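Ferric iron-binding periplasmic protein (PDB 6IVY) binds ferric iron in the periplasm and probably hands it to an ABC transporter for uptake into the cell. Local coordinates at residues Thr99-Val104 and Asn193-Tyr198; Gln10-Gly15 and Ile32-Asp37. All coordinates share one frame; numbering follows the deposited sequence.

Both interactions reach the same ferric ion. Interaction 1 is the core contact: Thr99-Val104, a segment of strand 96-107, meets the junction of strand 189-193 and helix 195-204, and all its touching residues are buried. It relies on amide-to-backbone bonds, arginines and the two tyrosine ligands. Interaction 2 lies nearer the surface, joining a loop and helix start, Gln10-Gly15, to the strand end and glycine loop of Ile32-Asp37; it is smaller and turns largely on one lysine ammonium. Strands 29-34 and 96-107 belong to the same large sheet, and the contacts touch at the metal, where His11 of interaction 2 and Tyr195 and Tyr196 of interaction 1 bind the same iron.

Interaction 1 of 2, residues Thr99-Val104 and Asn193-Tyr198; sequences TARTRV and NNYYWY. With FE (Fe (III) ion), chain D; PO4 (phosphate ion), chain C.
Thr102 and Asn194 form the tight part of this buried contact. Asn194 N donates to Thr102 O (2.9 Å), and its side chain answers: with CG between the backbone N and the carbonyl carbon (chi1 67°), OD1 turns back to accept from Thr102 N at 3.1 Å, the donor lying above the carbonyl plane. Just past the strand, this short amide supplies the acceptor for Thr102 N. Beside them, Arg103 and Asn193 are an antiparallel non-hydrogen-bonded pair whose side chains diverge, yet the arginine, bent at chi2 and chi3, brings NH1 back to Asn193 OD1 (2.8 Å). That oxygen sits near the guanidinium plane, although the two planar groups are 77° apart, and Asn193 ND2 donates to phosphate O4 and, weakly, to Tyr195 OH.

In this ferric-binding periplasmic binding protein, where strand 189-193 leads into helix 195-204, two adjacent tyrosines serve as iron ligands: the metal is bound by Tyr195 OH at 1.8 Å and Tyr196 OH at 1.9 Å. O2 of the phosphate, probably from the crystallisation liquor, and a water also bind it, and His11 and Glu59 complete the site. Arg101 lies against the first tyrosine, Tyr195 CE2 resting over one guanidinium face, 3.3 Å from Arg101 CZ, with the planes 45° apart. The positive charge of Arg101 probably favours the phenolate form of Tyr195, and its salt bridges to Glu60 and Glu262 would offset part of that charge.

The Val104 side is looser, its CG1 3.7 Å from Asn194 CB and its CG2 3.6 Å from Asn193 C, in van der Waals contact alone.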
ATOM      1  N   THR A  99      -1.498  -3.907   7.688  1.00  5.85           N
ATOM      2  CA  THR A  99      -0.513  -2.881   8.001  1.00  7.05           C
ATOM      3  C   THR A  99      -0.869  -1.622   7.221  1.00  8.13           C
ATOM      4  O   THR A  99      -1.616  -1.671   6.246  1.00  8.49           O
ATOM      5  CB  THR A  99       0.921  -3.318   7.651  1.00  6.13           C
ATOM      6  OG1 THR A  99       1.031  -3.564   6.235  1.00  8.61           O
ATOM      7  CG2 THR A  99       1.291  -4.573   8.399  1.00  6.41           C
ATOM      8  N   ALA A 100      -0.331  -0.488   7.660  1.00 10.11           N
ATOM      9  CA  ALA A 100      -0.375   0.750   6.888  1.00  8.35           C
ATOM     10  C   ALA A 100       1.017   1.096   6.369  1.00  9.16           C
ATOM     11  O   ALA A 100       2.032   0.785   7.001  1.00 10.13           O
ATOM     12  CB  ALA A 100      -0.924   1.920   7.717  1.00  7.35           C
ATOM     13  N   ARG A 101       1.055   1.700   5.181  1.00  6.75           N
ATOM     14  CA  ARG A 101       2.253   2.301   4.603  1.00  7.71           C
ATOM     15  C   ARG A 101       1.970   3.783   4.376  1.00  6.25           C
ATOM     16  O   ARG A 101       0.829   4.233   4.458  1.00  6.44           O
ATOM     17  CB  ARG A 101       2.659   1.603   3.288  1.00  6.06           C
ATOM     18  CG  ARG A 101       1.524   1.491   2.260  1.00  5.66           C
ATOM     19  CD  ARG A 101       0.755   0.155   2.360  1.00  5.75           C
ATOM     20  NE  ARG A 101       1.619  -1.015   2.177  1.00  6.04           N
ATOM     21  CZ  ARG A 101       2.161  -1.376   1.014  1.00  6.87           C
ATOM     22  NH1 ARG A 101       1.927  -0.667  -0.084  1.00  8.51           N
ATOM     23  NH2 ARG A 101       2.950  -2.446   0.948  1.00  6.96           N
ATOM     24  N   THR A 102       3.001   4.571   4.104  1.00  7.23           N
ATOM     25  CA  THR A 102       2.754   5.999   3.933  1.00  7.60           C
ATOM     26  C   THR A 102       3.616   6.567   2.809  1.00  8.92           C
ATOM     27  O   THR A 102       4.690   6.048   2.482  1.00  8.10           O
ATOM     28  CB  THR A 102       2.989   6.774   5.240  1.00  8.16           C
ATOM     29  OG1 THR A 102       2.499   8.106   5.088  1.00  8.95           O
ATOM     30  CG2 THR A 102       4.504   6.816   5.592  1.00  6.83           C
ATOM     31  N   ARG A 103       3.132   7.661   2.229  1.00  8.21           N
ATOM     32  CA  ARG A 103       3.797   8.276   1.094  1.00  8.64           C
ATOM     33  C   ARG A 103       4.998   9.099   1.555  1.00  9.63           C
ATOM     34  O   ARG A 103       4.951   9.773   2.588  1.00  7.66           O
ATOM     35  CB  ARG A 103       2.800   9.149   0.336  1.00  9.00           C
ATOM     36  CG  ARG A 103       1.640   8.340  -0.215  1.00  8.40           C
ATOM     37  CD  ARG A 103       2.160   7.335  -1.220  1.00  6.39           C
ATOM     38  NE  ARG A 103       2.646   7.978  -2.445  1.00  7.70           N
ATOM     39  CZ  ARG A 103       3.267   7.338  -3.437  1.00  7.46           C
ATOM     40  NH1 ARG A 103       3.502   6.028  -3.367  1.00  6.92           N
ATOM     41  NH2 ARG A 103       3.648   8.005  -4.510  1.00  7.04           N
ATOM     42  N   VAL A 104       6.086   9.021   0.796  1.00 11.68           N
ATOM     43  CA  VAL A 104       7.302   9.752   1.127  1.00  9.28           C
ATOM     44  C   VAL A 104       7.878  10.391  -0.127  1.00 14.79           C
ATOM     45  O   VAL A 104       7.584   9.987  -1.254  1.00 11.76           O
ATOM     46  CB  VAL A 104       8.375   8.850   1.776  1.00 13.91           C
ATOM     47  CG1 VAL A 104       7.920   8.371   3.145  1.00  9.68           C
ATOM     48  CG2 VAL A 104       8.709   7.683   0.867  1.00 13.44           C
ATOM     49  N   ASN A 193       6.659   4.697  -1.498  1.00  7.94           N
ATOM     50  CA  ASN A 193       6.196   4.405  -0.147  1.00  6.87           C
ATOM     51  C   ASN A 193       7.386   4.295   0.799  1.00  7.71           C
ATOM     52  O   ASN A 193       8.525   4.081   0.376  1.00  9.68           O
ATOM     53  CB  ASN A 193       5.361   3.115  -0.101  1.00  7.42           C
ATOM     54  CG  ASN A 193       4.149   3.185  -0.998  1.00  8.36           C
ATOM     55  OD1 ASN A 193       3.556   4.264  -1.180  1.00  7.16           O
ATOM     56  ND2 ASN A 193       3.787   2.047  -1.596  1.00  7.58           N
ATOM     57  N   ASN A 194       7.103   4.428   2.099  1.00  7.11           N
ATOM     58  CA  ASN A 194       8.182   4.572   3.078  1.00  7.56           C
ATOM     59  C   ASN A 194       9.051   3.318   3.179  1.00 10.91           C
ATOM     60  O   ASN A 194      10.271   3.411   3.397  1.00  9.38           O
ATOM     61  CB  ASN A 194       7.587   4.890   4.442  1.00  9.76           C
ATOM     62  CG  ASN A 194       6.795   3.731   4.993  1.00  7.67           C
ATOM     63  OD1 ASN A 194       5.807   3.323   4.394  1.00  7.55           O
ATOM     64  ND2 ASN A 194       7.240   3.174   6.123  1.00  8.52           N
ATOM     65  N   TYR A 195       8.448   2.135   3.036  1.00  7.48           N
ATOM     66  CA  TYR A 195       9.142   0.912   3.415  1.00  7.98           C
ATOM     67  C   TYR A 195      10.264   0.552   2.449  1.00  9.23           C
ATOM     68  O   TYR A 195      11.168  -0.201   2.818  1.00 10.81           O
ATOM     69  CB  TYR A 195       8.143  -0.248   3.536  1.00  7.90           C
ATOM     70  CG  TYR A 195       7.266  -0.472   2.313  1.00  8.19           C
ATOM     71  CD1 TYR A 195       7.689  -1.307   1.274  1.00 10.41           C
ATOM     72  CD2 TYR A 195       6.012   0.146   2.196  1.00  7.98           C
ATOM     73  CE1 TYR A 195       6.898  -1.520   0.151  1.00  7.53           C
ATOM     74  CE2 TYR A 195       5.209  -0.068   1.079  1.00  5.87           C
ATOM     75  CZ  TYR A 195       5.674  -0.887   0.057  1.00  7.57           C
ATOM     76  OH  TYR A 195       4.910  -1.087  -1.048  1.00  5.76           O
ATOM     77  N   TYR A 196      10.244   1.090   1.234  1.00  8.41           N
ATOM     78  CA  TYR A 196      11.224   0.691   0.233  1.00  9.72           C
ATOM     79  C   TYR A 196      12.635   1.104   0.628  1.00 10.83           C
ATOM     80  O   TYR A 196      13.602   0.396   0.335  1.00 12.53           O
ATOM     81  CB  TYR A 196      10.854   1.296  -1.113  1.00 13.49           C
ATOM     82  CG  TYR A 196       9.655   0.649  -1.774  1.00  9.38           C
ATOM     83  CD1 TYR A 196       9.774  -0.585  -2.428  1.00 10.02           C
ATOM     84  CD2 TYR A 196       8.410   1.271  -1.754  1.00  7.14           C
ATOM     85  CE1 TYR A 196       8.675  -1.176  -3.047  1.00  9.77           C
ATOM     86  CE2 TYR A 196       7.309   0.692  -2.350  1.00  6.28           C
ATOM     87  CZ  TYR A 196       7.449  -0.523  -3.001  1.00  9.52           C
ATOM     88  OH  TYR A 196       6.361  -1.074  -3.614  1.00  9.97           O
ATOM     89  N   TRP A 197      12.771   2.250   1.278  1.00  8.67           N
ATOM     90  CA  TRP A 197      14.070   2.681   1.773  1.00 11.87           C
ATOM     91  C   TRP A 197      14.641   1.673   2.769  1.00 12.56           C
ATOM     92  O   TRP A 197      15.828   1.328   2.710  1.00 12.80           O
ATOM     93  CB  TRP A 197      13.913   4.071   2.403  1.00  9.40           C
ATOM     94  CG  TRP A 197      15.159   4.738   2.844  1.00 13.58           C
ATOM     95  CD1 TRP A 197      15.886   5.651   2.144  1.00 17.00           C
ATOM     96  CD2 TRP A 197      15.807   4.596   4.114  1.00 18.64           C
ATOM     97  NE1 TRP A 197      16.970   6.070   2.886  1.00 16.22           N
ATOM     98  CE2 TRP A 197      16.941   5.437   4.102  1.00 19.69           C
ATOM     99  CE3 TRP A 197      15.554   3.818   5.250  1.00 15.64           C
ATOM    100  CZ2 TRP A 197      17.817   5.527   5.186  1.00 20.57           C
ATOM    101  CZ3 TRP A 197      16.432   3.908   6.330  1.00 18.23           C
ATOM    102  CH2 TRP A 197      17.541   4.760   6.290  1.00 19.61           C
ATOM    103  N   TYR A 198      13.798   1.163   3.673  1.00 10.33           N
ATOM    104  CA  TYR A 198      14.275   0.201   4.658  1.00  8.51           C
ATOM    105  C   TYR A 198      14.711  -1.106   4.014  1.00 12.13           C
ATOM    106  O   TYR A 198      15.689  -1.711   4.467  1.00 14.54           O
ATOM    107  CB  TYR A 198      13.198  -0.038   5.710  1.00  9.73           C
ATOM    108  CG  TYR A 198      12.954   1.188   6.546  1.00 14.44           C
ATOM    109  CD1 TYR A 198      13.702   1.431   7.697  1.00 14.99           C
ATOM    110  CD2 TYR A 198      12.003   2.126   6.167  1.00 11.33           C
ATOM    111  CE1 TYR A 198      13.489   2.574   8.462  1.00 13.31           C
ATOM    112  CE2 TYR A 198      11.791   3.266   6.913  1.00 16.95           C
ATOM    113  CZ  TYR A 198      12.529   3.489   8.056  1.00 17.53           C
ATOM    114  OH  TYR A 198      12.282   4.629   8.791  1.00 17.44           O
TER
HETATM  115 FE    FE D 402       4.761  -1.734  -2.741  1.00  9.96          FE
HETATM  116  P   PO4 C 401       2.494   0.002  -4.441  1.00  9.46           P
HETATM  117  O1  PO4 C 401       1.111  -0.539  -4.061  1.00 11.40           O
HETATM  118  O2  PO4 C 401       3.519  -0.423  -3.433  1.00 10.83           O
HETATM  119  O3  PO4 C 401       2.884  -0.577  -5.778  1.00  6.08           O
HETATM  120  O4  PO4 C 401       2.464   1.521  -4.493  1.00  8.70           O
HETATM  121  O   HOH W   1       4.385  -2.557  -4.762  1.00  7.58           O

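Interaction 2 of 2, residues Gln10-Gly15 and Ile32-Asp37; sequences QHAATG and IRKGGD. With FE (Fe (III) ion), chain D.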
ATOM      1  N   GLN A  10       0.558  -8.444  -1.826  1.00  7.40           N
ATOM      2  CA  GLN A  10       1.675  -7.837  -1.136  1.00  6.54           C
ATOM      3  C   GLN A  10       2.977  -8.322  -1.754  1.00  7.96           C
ATOM      4  O   GLN A  10       3.013  -9.259  -2.561  1.00  6.30           O
ATOM      5  CB  GLN A  10       1.645  -8.151   0.354  1.00  6.37           C
ATOM      6  CG  GLN A  10       1.176  -6.985   1.217  1.00  7.71           C
ATOM      7  CD  GLN A  10       2.300  -6.026   1.601  1.00  8.50           C
ATOM      8  OE1 GLN A  10       3.231  -5.786   0.822  1.00 10.47           O
ATOM      9  NE2 GLN A  10       2.221  -5.481   2.807  1.00  7.47           N
ATOM     10  N   HIS A  11       4.056  -7.669  -1.362  1.00  6.07           N
ATOM     11  CA  HIS A  11       5.370  -8.039  -1.872  1.00  9.98           C
ATOM     12  C   HIS A  11       5.675  -9.495  -1.547  1.00 11.58           C
ATOM     13  O   HIS A  11       5.284 -10.004  -0.493  1.00 10.32           O
ATOM     14  CB  HIS A  11       6.418  -7.094  -1.298  1.00  8.75           C
ATOM     15  CG  HIS A  11       6.319  -5.716  -1.868  1.00 11.09           C
ATOM     16  ND1 HIS A  11       6.902  -5.365  -3.067  1.00 10.89           N
ATOM     17  CD2 HIS A  11       5.638  -4.626  -1.446  1.00  8.20           C
ATOM     18  CE1 HIS A  11       6.619  -4.104  -3.340  1.00  9.48           C
ATOM     19  NE2 HIS A  11       5.850  -3.634  -2.375  1.00 10.83           N
ATOM     20  N   ALA A  12       6.358 -10.170  -2.481  1.00 11.05           N
ATOM     21  CA  ALA A  12       6.459 -11.630  -2.435  1.00 10.59           C
ATOM     22  C   ALA A  12       7.019 -12.123  -1.104  1.00 11.20           C
ATOM     23  O   ALA A  12       6.470 -13.049  -0.491  1.00 11.78           O
ATOM     24  CB  ALA A  12       7.306 -12.136  -3.611  1.00 12.16           C
ATOM     25  N   ALA A  13       8.113 -11.520  -0.635  1.00 10.74           N
ATOM     26  CA  ALA A  13       8.735 -11.982   0.607  1.00  9.76           C
ATOM     27  C   ALA A  13       7.801 -11.826   1.796  1.00 13.71           C
ATOM     28  O   ALA A  13       7.838 -12.633   2.735  1.00 11.63           O
ATOM     29  CB  ALA A  13      10.036 -11.215   0.863  1.00  9.86           C
ATOM     30  N   THR A  14       6.969 -10.789   1.781  1.00 10.17           N
ATOM     31  CA  THR A  14       6.051 -10.556   2.888  1.00 14.28           C
ATOM     32  C   THR A  14       4.982 -11.638   2.946  1.00 10.16           C
ATOM     33  O   THR A  14       4.712 -12.200   4.014  1.00 11.27           O
ATOM     34  CB  THR A  14       5.421  -9.175   2.746  1.00 11.79           C
ATOM     35  OG1 THR A  14       6.476  -8.211   2.651  1.00 13.69           O
ATOM     36  CG2 THR A  14       4.544  -8.860   3.954  1.00  9.30           C
ATOM     37  N   GLY A  15       4.357 -11.936   1.807  1.00  8.50           N
ATOM     38  CA  GLY A  15       3.371 -13.003   1.777  1.00  7.96           C
ATOM     39  C   GLY A  15       3.971 -14.351   2.135  1.00 12.04           C
ATOM     40  O   GLY A  15       3.354 -15.151   2.834  1.00 10.32           O
ATOM     41  N   ILE A  32       0.617 -20.147  -2.661  1.00  9.65           N
ATOM     42  CA  ILE A  32       0.594 -18.707  -2.914  1.00  8.12           C
ATOM     43  C   ILE A  32       0.539 -18.474  -4.419  1.00 13.48           C
ATOM     44  O   ILE A  32       1.300 -19.089  -5.177  1.00 13.23           O
ATOM     45  CB  ILE A  32       1.816 -17.999  -2.294  1.00 12.29           C
ATOM     46  CG1 ILE A  32       1.822 -18.159  -0.773  1.00 13.30           C
ATOM     47  CG2 ILE A  32       1.844 -16.503  -2.671  1.00  7.97           C
ATOM     48  CD1 ILE A  32       3.039 -17.565  -0.097  1.00 12.96           C
ATOM     49  N   ARG A  33      -0.375 -17.607  -4.853  1.00 11.98           N
ATOM     50  CA  ARG A  33      -0.308 -17.013  -6.181  1.00 10.83           C
ATOM     51  C   ARG A  33       0.036 -15.543  -5.982  1.00 14.30           C
ATOM     52  O   ARG A  33      -0.763 -14.784  -5.420  1.00 11.92           O
ATOM     53  CB  ARG A  33      -1.606 -17.152  -6.974  1.00 12.48           C
ATOM     54  CG  ARG A  33      -1.692 -16.092  -8.113  1.00 12.64           C
ATOM     55  CD  ARG A  33      -2.824 -16.356  -9.080  1.00 14.77           C
ATOM     56  NE  ARG A  33      -2.709 -17.710  -9.580  1.00 15.73           N
ATOM     57  CZ  ARG A  33      -2.021 -18.056 -10.662  1.00 18.84           C
ATOM     58  NH1 ARG A  33      -1.402 -17.130 -11.399  1.00 11.46           N
ATOM     59  NH2 ARG A  33      -1.967 -19.337 -11.014  1.00 15.60           N
ATOM     60  N   LYS A  34       1.222 -15.149  -6.435  1.00  8.57           N
ATOM     61  CA  LYS A  34       1.660 -13.764  -6.340  1.00  9.77           C
ATOM     62  C   LYS A  34       1.224 -12.984  -7.577  1.00 11.54           C
ATOM     63  O   LYS A  34       1.285 -13.492  -8.701  1.00 12.33           O
ATOM     64  CB  LYS A  34       3.181 -13.714  -6.171  1.00 10.86           C
ATOM     65  CG  LYS A  34       3.819 -12.382  -6.440  1.00 15.64           C
ATOM     66  CD  LYS A  34       3.375 -11.367  -5.431  1.00 14.44           C
ATOM     67  CE  LYS A  34       3.745  -9.981  -5.913  1.00 13.04           C
ATOM     68  NZ  LYS A  34       2.890  -8.978  -5.238  1.00  7.14           N
ATOM     69  N   GLY A  35       0.770 -11.757  -7.361  1.00  8.52           N
ATOM     70  CA  GLY A  35       0.466 -10.872  -8.473  1.00 13.06           C
ATOM     71  C   GLY A  35       0.264  -9.444  -7.999  1.00 12.94           C
ATOM     72  O   GLY A  35       0.481  -9.123  -6.829  1.00 11.15           O
ATOM     73  N   GLY A  36      -0.150  -8.581  -8.936  1.00 12.32           N
ATOM     74  CA  GLY A  36      -0.552  -7.234  -8.574  1.00  9.65           C
ATOM     75  C   GLY A  36      -1.932  -7.222  -7.929  1.00 13.25           C
ATOM     76  O   GLY A  36      -2.783  -8.074  -8.210  1.00  9.21           O
ATOM     77  N   ASP A  37      -2.142  -6.254  -7.023  1.00  8.11           N
ATOM     78  CA  ASP A  37      -3.440  -6.090  -6.357  1.00  9.46           C
ATOM     79  C   ASP A  37      -4.586  -6.160  -7.369  1.00 10.58           C
ATOM     80  O   ASP A  37      -5.478  -7.018  -7.279  1.00  8.00           O
ATOM     81  CB  ASP A  37      -3.508  -4.745  -5.624  1.00 10.70           C
ATOM     82  CG  ASP A  37      -2.682  -4.696  -4.336  1.00  9.48           C
ATOM     83  OD1 ASP A  37      -2.135  -5.731  -3.885  1.00  6.93           O
ATOM     84  OD2 ASP A  37      -2.587  -3.570  -3.773  1.00  6.79           O
TER
HETATM   85 FE    FE D 402       4.761  -1.734  -2.741  1.00  9.96          FE
HETATM   86  O   HOH W   1       4.385  -2.557  -4.762  1.00  7.58           O
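A beta-alpha-beta unit, strand 3-8, helix 12-26 and strand 29-34, brings Gln10 and Lys34 together beside the iron site, where the loop after strand 3-8 meets the end of strand 29-34. Lys34 NZ donates to Gln10 O at 2.7 Å, coming from above the carbonyl plane, and also to Gly35 O at 2.9 Å, so one ammonium ties the two loops together. The chain reaches there because CG lies anti to the backbone N (chi1 164°) and the only sharp bend follows at chi2; on the way Lys34 CD passes loosely by Ala12 CB at 4.4 Å. Lysine suits this rather exposed edge, its long aliphatic part spanning the gap and its charged end serving two carbonyls.

Gln10 in turn steadies the residue that follows, its OE1 accepting from His11 N at 3.0 Å with the donor tilted 20° from the amide plane, while its NE2 bonds to Glu262. His11 is the N-cap residue of helix 12-26; its side chain leaves the backbone on the side away from Ile32-Asp37, and NE2 binds iron at 2.2 Å, the ring meeting those of Tyr195 and Tyr196 at steep angles. Further along the helix, Gly15 offers bare backbone, and Ile32 CD1 comes to 3.8 Å from Gly15 O.

At the far end of the glycine loop, Gly36 is the N-cap residue of helix 37-47, and Asp37 directs OD1 to the backbone N of Glu59, another iron ligand. The Gln10-Lys34 end lies near the starts of helices 12-26 and 37-47, while Ile32 meets helix 12-26 from strand 29-34, which runs parallel to strand 3-8.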